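Local coordinates for protein phytochromobilin synthase (Solanum lycopersicum, PDB 6KME) that probably reduces biliverdin IX alpha to phytochromobilin, the chromophore of plant phytochromes, as a ferredoxin-dependent bilin reductase, at residues A[48-59]-A[73-84]. The protein carries 1 engineered substitution. Residues are numbered along the deposited sequence; the frame is centred on the assembly and turned at random.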
ATOM      1  N   THR A  48      -7.302  18.219  -7.669  1.00 26.32           N
ATOM      2  CA  THR A  48      -6.048  18.757  -8.179  1.00 26.50           C
ATOM      3  C   THR A  48      -6.025  18.447  -9.672  1.00 28.79           C
ATOM      4  O   THR A  48      -7.050  18.085 -10.255  1.00 33.40           O
ATOM      5  CB  THR A  48      -4.848  18.177  -7.409  1.00 22.60           C
ATOM      6  OG1 THR A  48      -3.642  18.844  -7.811  1.00 30.31           O
ATOM      7  CG2 THR A  48      -4.703  16.661  -7.650  1.00 26.10           C
ATOM      8  N   LEU A  49      -4.867  18.594 -10.302  1.00 29.77           N
ATOM      9  CA  LEU A  49      -4.696  18.202 -11.694  1.00 27.33           C
ATOM     10  C   LEU A  49      -3.534  17.229 -11.779  1.00 29.24           C
ATOM     11  O   LEU A  49      -2.392  17.594 -11.483  1.00 30.61           O
ATOM     12  CB  LEU A  49      -4.455  19.416 -12.595  1.00 33.86           C
ATOM     13  CG  LEU A  49      -4.265  19.059 -14.074  1.00 35.58           C
ATOM     14  CD1 LEU A  49      -5.438  18.226 -14.587  1.00 34.28           C
ATOM     15  CD2 LEU A  49      -4.081  20.310 -14.913  1.00 33.09           C
ATOM     16  N   LEU A  50      -3.823  15.996 -12.181  1.00 24.54           N
ATOM     17  CA  LEU A  50      -2.769  15.017 -12.364  1.00 28.05           C
ATOM     18  C   LEU A  50      -1.980  15.318 -13.630  1.00 31.33           C
ATOM     19  O   LEU A  50      -2.513  15.818 -14.630  1.00 28.33           O
ATOM     20  CB  LEU A  50      -3.352  13.605 -12.424  1.00 25.13           C
ATOM     21  CG  LEU A  50      -3.967  13.027 -11.151  1.00 30.08           C
ATOM     22  CD1 LEU A  50      -4.761  11.756 -11.468  1.00 32.48           C
ATOM     23  CD2 LEU A  50      -2.879  12.702 -10.129  1.00 27.90           C
ATOM     24  N   SER A  51      -0.687  15.031 -13.572  1.00 27.52           N
ATOM     25  CA  SER A  51       0.143  15.096 -14.758  1.00 37.08           C
ATOM     26  C   SER A  51       0.798  13.736 -14.976  1.00 33.55           C
ATOM     27  O   SER A  51       0.939  12.954 -14.029  1.00 29.03           O
ATOM     28  CB  SER A  51       1.209  16.199 -14.640  1.00 45.66           C
ATOM     29  OG  SER A  51       2.025  16.020 -13.500  1.00 48.36           O
ATOM     30  N   PRO A  52       1.171  13.404 -16.209  1.00 37.32           N
ATOM     31  CA  PRO A  52       1.767  12.085 -16.454  1.00 39.12           C
ATOM     32  C   PRO A  52       3.109  11.946 -15.748  1.00 38.29           C
ATOM     33  O   PRO A  52       3.920  12.875 -15.732  1.00 35.57           O
ATOM     34  CB  PRO A  52       1.925  12.052 -17.979  1.00 45.67           C
ATOM     35  CG  PRO A  52       2.013  13.486 -18.380  1.00 45.72           C
ATOM     36  CD  PRO A  52       1.130  14.233 -17.430  1.00 41.36           C
ATOM     37  N   SER A  53       3.334  10.776 -15.139  1.00 33.42           N
ATOM     38  CA  SER A  53       4.671  10.478 -14.646  1.00 26.13           C
ATOM     39  C   SER A  53       5.592  10.099 -15.802  1.00 34.57           C
ATOM     40  O   SER A  53       5.152   9.473 -16.770  1.00 38.28           O
ATOM     41  CB  SER A  53       4.631   9.325 -13.635  1.00 25.13           C
ATOM     42  OG  SER A  53       5.925   8.774 -13.419  1.00 29.67           O
ATOM     43  N   PRO A  54       6.882  10.448 -15.715  1.00 35.14           N
ATOM     44  CA  PRO A  54       7.853   9.921 -16.688  1.00 32.24           C
ATOM     45  C   PRO A  54       7.898   8.403 -16.723  1.00 29.21           C
ATOM     46  O   PRO A  54       8.362   7.832 -17.715  1.00 32.00           O
ATOM     47  CB  PRO A  54       9.191  10.499 -16.207  1.00 34.02           C
ATOM     48  CG  PRO A  54       8.837  11.590 -15.247  1.00 42.20           C
ATOM     49  CD  PRO A  54       7.533  11.227 -14.648  1.00 42.37           C
ATOM     50  N   LEU A  55       7.436   7.728 -15.674  1.00 32.37           N
ATOM     51  CA  LEU A  55       7.432   6.267 -15.690  1.00 36.17           C
ATOM     52  C   LEU A  55       6.523   5.702 -16.777  1.00 33.01           C
ATOM     53  O   LEU A  55       6.721   4.556 -17.190  1.00 28.28           O
ATOM     54  CB  LEU A  55       7.016   5.728 -14.318  1.00 32.11           C
ATOM     55  CG  LEU A  55       8.022   5.937 -13.182  1.00 27.76           C
ATOM     56  CD1 LEU A  55       7.407   5.592 -11.810  1.00 28.14           C
ATOM     57  CD2 LEU A  55       9.273   5.112 -13.440  1.00 32.78           C
ATOM     58  N   GLN A  56       5.552   6.485 -17.266  1.00 33.66           N
ATOM     59  CA  GLN A  56       4.630   5.940 -18.256  0.57 39.52           C
ATOM     60  C   GLN A  56       5.343   5.534 -19.542  1.00 42.10           C
ATOM     61  O   GLN A  56       4.821   4.685 -20.276  1.00 40.24           O
ATOM     62  CB  GLN A  56       3.506   6.944 -18.555  0.57 39.61           C
ATOM     63  CG  GLN A  56       2.241   6.312 -19.170  0.57 37.95           C
ATOM     64  CD  GLN A  56       1.443   5.445 -18.191  0.57 34.83           C
ATOM     65  OE1 GLN A  56       0.843   5.952 -17.241  0.57 34.36           O
ATOM     66  NE2 GLN A  56       1.420   4.138 -18.434  0.57 24.65           N
ATOM     67  N   GLU A  57       6.521   6.092 -19.824  1.00 36.53           N
ATOM     68  CA  GLU A  57       7.277   5.734 -21.015  1.00 44.91           C
ATOM     69  C   GLU A  57       8.103   4.471 -20.834  1.00 49.78           C
ATOM     70  O   GLU A  57       8.646   3.962 -21.821  1.00 52.71           O
ATOM     71  CB  GLU A  57       8.204   6.873 -21.418  1.00 47.66           C
ATOM     72  CG  GLU A  57       7.508   8.210 -21.541  1.00 69.68           C
ATOM     73  CD  GLU A  57       8.474   9.350 -21.395  1.00 84.66           C
ATOM     74  OE1 GLU A  57       9.684   9.111 -21.594  1.00 86.97           O
ATOM     75  OE2 GLU A  57       8.030  10.473 -21.066  1.00 93.82           O
ATOM     76  N   LYS A  58       8.228   3.969 -19.602  1.00 37.56           N
ATOM     77  CA  LYS A  58       8.966   2.742 -19.341  1.00 40.91           C
ATOM     78  C   LYS A  58       8.109   1.623 -18.760  1.00 36.13           C
ATOM     79  O   LYS A  58       8.526   0.460 -18.827  1.00 35.11           O
ATOM     80  CB  LYS A  58      10.144   3.017 -18.391  1.00 41.17           C
ATOM     81  N   TYR A  59       6.924   1.928 -18.221  1.00 29.18           N
ATOM     82  CA  TYR A  59       6.051   0.927 -17.590  1.00 27.94           C
ATOM     83  C   TYR A  59       4.615   1.206 -18.025  1.00 37.63           C
ATOM     84  O   TYR A  59       3.979   2.126 -17.508  1.00 37.47           O
ATOM     85  CB  TYR A  59       6.179   0.962 -16.068  1.00 23.70           C
ATOM     86  CG  TYR A  59       7.588   0.664 -15.634  1.00 26.79           C
ATOM     87  CD1 TYR A  59       8.042  -0.650 -15.550  1.00 22.81           C
ATOM     88  CD2 TYR A  59       8.479   1.692 -15.360  1.00 31.08           C
ATOM     89  CE1 TYR A  59       9.353  -0.930 -15.192  1.00 26.91           C
ATOM     90  CE2 TYR A  59       9.786   1.423 -14.994  1.00 33.66           C
ATOM     91  CZ  TYR A  59      10.216   0.112 -14.908  1.00 31.58           C
ATOM     92  OH  TYR A  59      11.520  -0.149 -14.552  1.00 28.17           O
ATOM     93  N   MET A  73      -0.042  -0.949 -16.379  1.00 25.45           N
ATOM     94  CA  MET A  73       0.537  -0.010 -15.427  1.00 20.88           C
ATOM     95  C   MET A  73       0.253   1.428 -15.836  1.00 25.71           C
ATOM     96  O   MET A  73       0.361   1.790 -17.015  1.00 27.02           O
ATOM     97  CB  MET A  73       2.041  -0.238 -15.292  1.00 21.89           C
ATOM     98  CG  MET A  73       2.358  -1.575 -14.648  1.00 24.07           C
ATOM     99  SD  MET A  73       4.048  -2.116 -14.862  1.00 29.84           S
ATOM    100  CE  MET A  73       4.039  -2.664 -16.574  1.00 22.83           C
ATOM    101  N   LEU A  74      -0.097   2.249 -14.847  1.00 27.76           N
ATOM    102  CA  LEU A  74      -0.373   3.665 -15.051  1.00 31.23           C
ATOM    103  C   LEU A  74       0.365   4.461 -13.986  1.00 28.45           C
ATOM    104  O   LEU A  74       0.562   3.977 -12.875  1.00 23.37           O
ATOM    105  CB  LEU A  74      -1.867   3.955 -14.965  1.00 30.61           C
ATOM    106  CG  LEU A  74      -2.805   3.283 -15.954  1.00 34.85           C
ATOM    107  CD1 LEU A  74      -4.219   3.440 -15.436  1.00 32.70           C
ATOM    108  CD2 LEU A  74      -2.661   3.927 -17.335  1.00 32.21           C
ATOM    109  N   SER A  75       0.780   5.684 -14.317  1.00 28.45           N
ATOM    110  CA  SER A  75       1.465   6.475 -13.305  1.00 24.97           C
ATOM    111  C   SER A  75       1.236   7.964 -13.553  1.00 22.95           C
ATOM    112  O   SER A  75       1.139   8.423 -14.698  1.00 24.46           O
ATOM    113  CB  SER A  75       2.967   6.147 -13.243  1.00 22.78           C
ATOM    114  OG  SER A  75       3.594   6.226 -14.516  1.00 25.04           O
ATOM    115  N   PHE A  76       1.148   8.709 -12.453  1.00 24.96           N
ATOM    116  CA  PHE A  76       0.835  10.131 -12.496  1.00 27.53           C
ATOM    117  C   PHE A  76       1.544  10.814 -11.338  1.00 30.55           C
ATOM    118  O   PHE A  76       2.039  10.163 -10.411  1.00 25.27           O
ATOM    119  CB  PHE A  76      -0.676  10.376 -12.413  1.00 24.39           C
ATOM    120  CG  PHE A  76      -1.460   9.690 -13.489  1.00 29.75           C
ATOM    121  CD1 PHE A  76      -1.638  10.291 -14.726  1.00 32.24           C
ATOM    122  CD2 PHE A  76      -2.007   8.435 -13.269  1.00 33.82           C
ATOM    123  CE1 PHE A  76      -2.359   9.655 -15.717  1.00 40.90           C
ATOM    124  CE2 PHE A  76      -2.725   7.798 -14.262  1.00 33.10           C
ATOM    125  CZ  PHE A  76      -2.895   8.397 -15.479  1.00 33.92           C
ATOM    126  N   GLU A  77       1.592  12.140 -11.401  1.00 34.18           N
ATOM    127  CA  GLU A  77       1.985  12.943 -10.257  1.00 29.87           C
ATOM    128  C   GLU A  77       1.077  14.159 -10.184  1.00 31.08           C
ATOM    129  O   GLU A  77       0.250  14.399 -11.075  1.00 28.40           O
ATOM    130  CB  GLU A  77       3.470  13.344 -10.314  1.00 34.77           C
ATOM    131  CG  GLU A  77       3.956  13.921 -11.625  1.00 49.06           C
ATOM    132  CD  GLU A  77       5.473  14.040 -11.658  1.00 51.59           C
ATOM    133  OE1 GLU A  77       6.161  13.015 -11.881  1.00 43.56           O
ATOM    134  OE2 GLU A  77       5.978  15.156 -11.423  1.00 52.57           O
ATOM    135  N   ALA A  78       1.216  14.906  -9.087  1.00 25.26           N
ATOM    136  CA  ALA A  78       0.436  16.119  -8.843  1.00 29.84           C
ATOM    137  C   ALA A  78       1.252  17.002  -7.910  1.00 27.58           C
ATOM    138  O   ALA A  78       2.341  16.619  -7.468  1.00 26.26           O
ATOM    139  CB  ALA A  78      -0.949  15.786  -8.268  1.00 29.20           C
ATOM    140  N   HIS A  79       0.722  18.189  -7.595  1.00 30.58           N
ATOM    141  CA  HIS A  79       1.517  19.143  -6.826  1.00 31.33           C
ATOM    142  C   HIS A  79       1.977  18.561  -5.492  1.00 27.67           C
ATOM    143  O   HIS A  79       3.116  18.795  -5.068  1.00 30.57           O
ATOM    144  CB  HIS A  79       0.751  20.438  -6.574  1.00 30.63           C
ATOM    145  CG  HIS A  79       1.555  21.447  -5.816  1.00 32.47           C
ATOM    146  ND1 HIS A  79       2.561  22.188  -6.400  1.00 34.49           N
ATOM    147  CD2 HIS A  79       1.533  21.806  -4.510  1.00 32.10           C
ATOM    148  CE1 HIS A  79       3.111  22.975  -5.492  1.00 33.01           C
ATOM    149  NE2 HIS A  79       2.500  22.769  -4.340  1.00 30.62           N
ATOM    150  N   LYS A  80       1.103  17.833  -4.801  1.00 23.30           N
ATOM    151  CA  LYS A  80       1.461  17.238  -3.514  1.00 24.34           C
ATOM    152  C   LYS A  80       1.794  15.754  -3.599  1.00 28.17           C
ATOM    153  O   LYS A  80       2.221  15.179  -2.591  1.00 25.72           O
ATOM    154  CB  LYS A  80       0.323  17.441  -2.498  1.00 24.99           C
ATOM    155  CG  LYS A  80      -0.039  18.926  -2.283  1.00 24.71           C
ATOM    156  CD  LYS A  80      -1.219  19.082  -1.329  1.00 22.30           C
ATOM    157  CE  LYS A  80      -1.650  20.560  -1.201  1.00 23.32           C
ATOM    158  NZ  LYS A  80      -2.829  20.631  -0.283  1.00 22.65           N
ATOM    159  N   ILE A  81       1.623  15.126  -4.761  1.00 26.23           N
ATOM    160  CA  ILE A  81       1.760  13.679  -4.918  1.00 25.45           C
ATOM    161  C   ILE A  81       3.026  13.413  -5.718  1.00 27.49           C
ATOM    162  O   ILE A  81       3.116  13.773  -6.899  1.00 25.86           O
ATOM    163  CB  ILE A  81       0.532  13.071  -5.601  1.00 25.44           C
ATOM    164  CG1 ILE A  81      -0.727  13.429  -4.805  1.00 32.74           C
ATOM    165  CG2 ILE A  81       0.672  11.542  -5.741  1.00 27.19           C
ATOM    166  CD1 ILE A  81      -2.004  13.088  -5.515  1.00 29.76           C
ATOM    167  N   ARG A  82       4.017  12.795  -5.070  1.00 24.57           N
ATOM    168  CA  ARG A  82       5.218  12.372  -5.786  1.00 25.91           C
ATOM    169  C   ARG A  82       4.891  11.332  -6.858  1.00 28.61           C
ATOM    170  O   ARG A  82       5.423  11.388  -7.975  1.00 22.76           O
ATOM    171  CB  ARG A  82       6.247  11.818  -4.791  1.00 24.54           C
ATOM    172  CG  ARG A  82       7.607  11.488  -5.396  1.00 26.09           C
ATOM    173  CD  ARG A  82       8.570  10.934  -4.371  1.00 30.63           C
ATOM    174  NE  ARG A  82       8.147   9.621  -3.852  1.00 29.75           N
ATOM    175  CZ  ARG A  82       8.302   8.466  -4.489  1.00 30.50           C
ATOM    176  NH1 ARG A  82       8.871   8.440  -5.688  1.00 24.89           N
ATOM    177  NH2 ARG A  82       7.891   7.328  -3.924  1.00 26.92           N
ATOM    178  N   LEU A  83       4.021  10.379  -6.542  1.00 21.53           N
ATOM    179  CA  LEU A  83       3.743   9.283  -7.470  1.00 22.70           C
ATOM    180  C   LEU A  83       2.397   8.667  -7.134  1.00 21.48           C
ATOM    181  O   LEU A  83       2.182   8.218  -6.005  1.00 21.49           O
ATOM    182  CB  LEU A  83       4.841   8.213  -7.419  1.00 24.74           C
ATOM    183  CG  LEU A  83       4.551   7.008  -8.319  1.00 20.91           C
ATOM    184  CD1 LEU A  83       4.340   7.436  -9.794  1.00 20.32           C
ATOM    185  CD2 LEU A  83       5.661   5.965  -8.201  1.00 23.58           C
ATOM    186  N   LEU A  84       1.500   8.652  -8.106  1.00 21.24           N
ATOM    187  CA  LEU A  84       0.272   7.875  -8.041  1.00 17.68           C
ATOM    188  C   LEU A  84       0.391   6.807  -9.115  1.00 23.81           C
ATOM    189  O   LEU A  84       0.530   7.138 -10.296  1.00 25.97           O
ATOM    190  CB  LEU A  84      -0.954   8.753  -8.291  1.00 21.25           C
ATOM    191  CG  LEU A  84      -2.341   8.114  -8.233  1.00 30.18           C
ATOM    192  CD1 LEU A  84      -2.637   7.696  -6.820  1.00 38.44           C
ATOM    193  CD2 LEU A  84      -3.407   9.117  -8.718  1.00 33.03           C
TER
HETATM  194  O   HOH W   1      -0.933  19.138  -9.742  1.00 28.85           O
HETATM  195  O   HOH W   2       6.778  10.221 -11.180  1.00 40.75           O
HETATM  196  O   HOH W   3       2.991   3.886 -15.881  1.00 27.97           O
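S51 and E77 form an antiparallel hydrogen-bonded pair: S51 N reaches E77 O at 2.7 Å and E77 N reaches S51 O at 2.8 Å, both nearly straight. Two residues on, past the non-hydrogen-bonded pair P52-F76, S53 N donates to S75 O at 3.2 Å from above the carbonyl plane, 51° out of it, where the 3-10 turn 54-57 interrupts pairing until M73 meets S60. Here the Q56 carboxamide replaces a strand partner: OE1 accepts from S75 N and NE2 donates to M73 O, each at 2.9 Å, the M73 oxygen lying in the amide plane. CG anti to the backbone N (chi1 -159°) and a bend at chi2 swing it back to the strand edge. S53 OG takes the N-H of L55, an ST turn, and shares water 2 with E77 OE1, while S53 CB rests 3.4 Å from S75 OG; an alanine here would probably free the L55 N-H and leave that water without its serine partner. Apolar contacts flank the ladder: L50 CD2 meets F76 CB and L84 CD2, each at 3.9 Å, beside helix 34-47, whereas the L55 and L83 side chains cross at about a right angle near helix 251-262, L55 CD1 4.0 Å from L83 CD2. M73 SD sits 5.5 Å from the Y59 ring centroid, 71° off its normal, an oblique Met-aromatic contact. These build a beta hairpin edging the antiparallel sheet sandwiched between helices in ferredoxin-dependent bilin reductases.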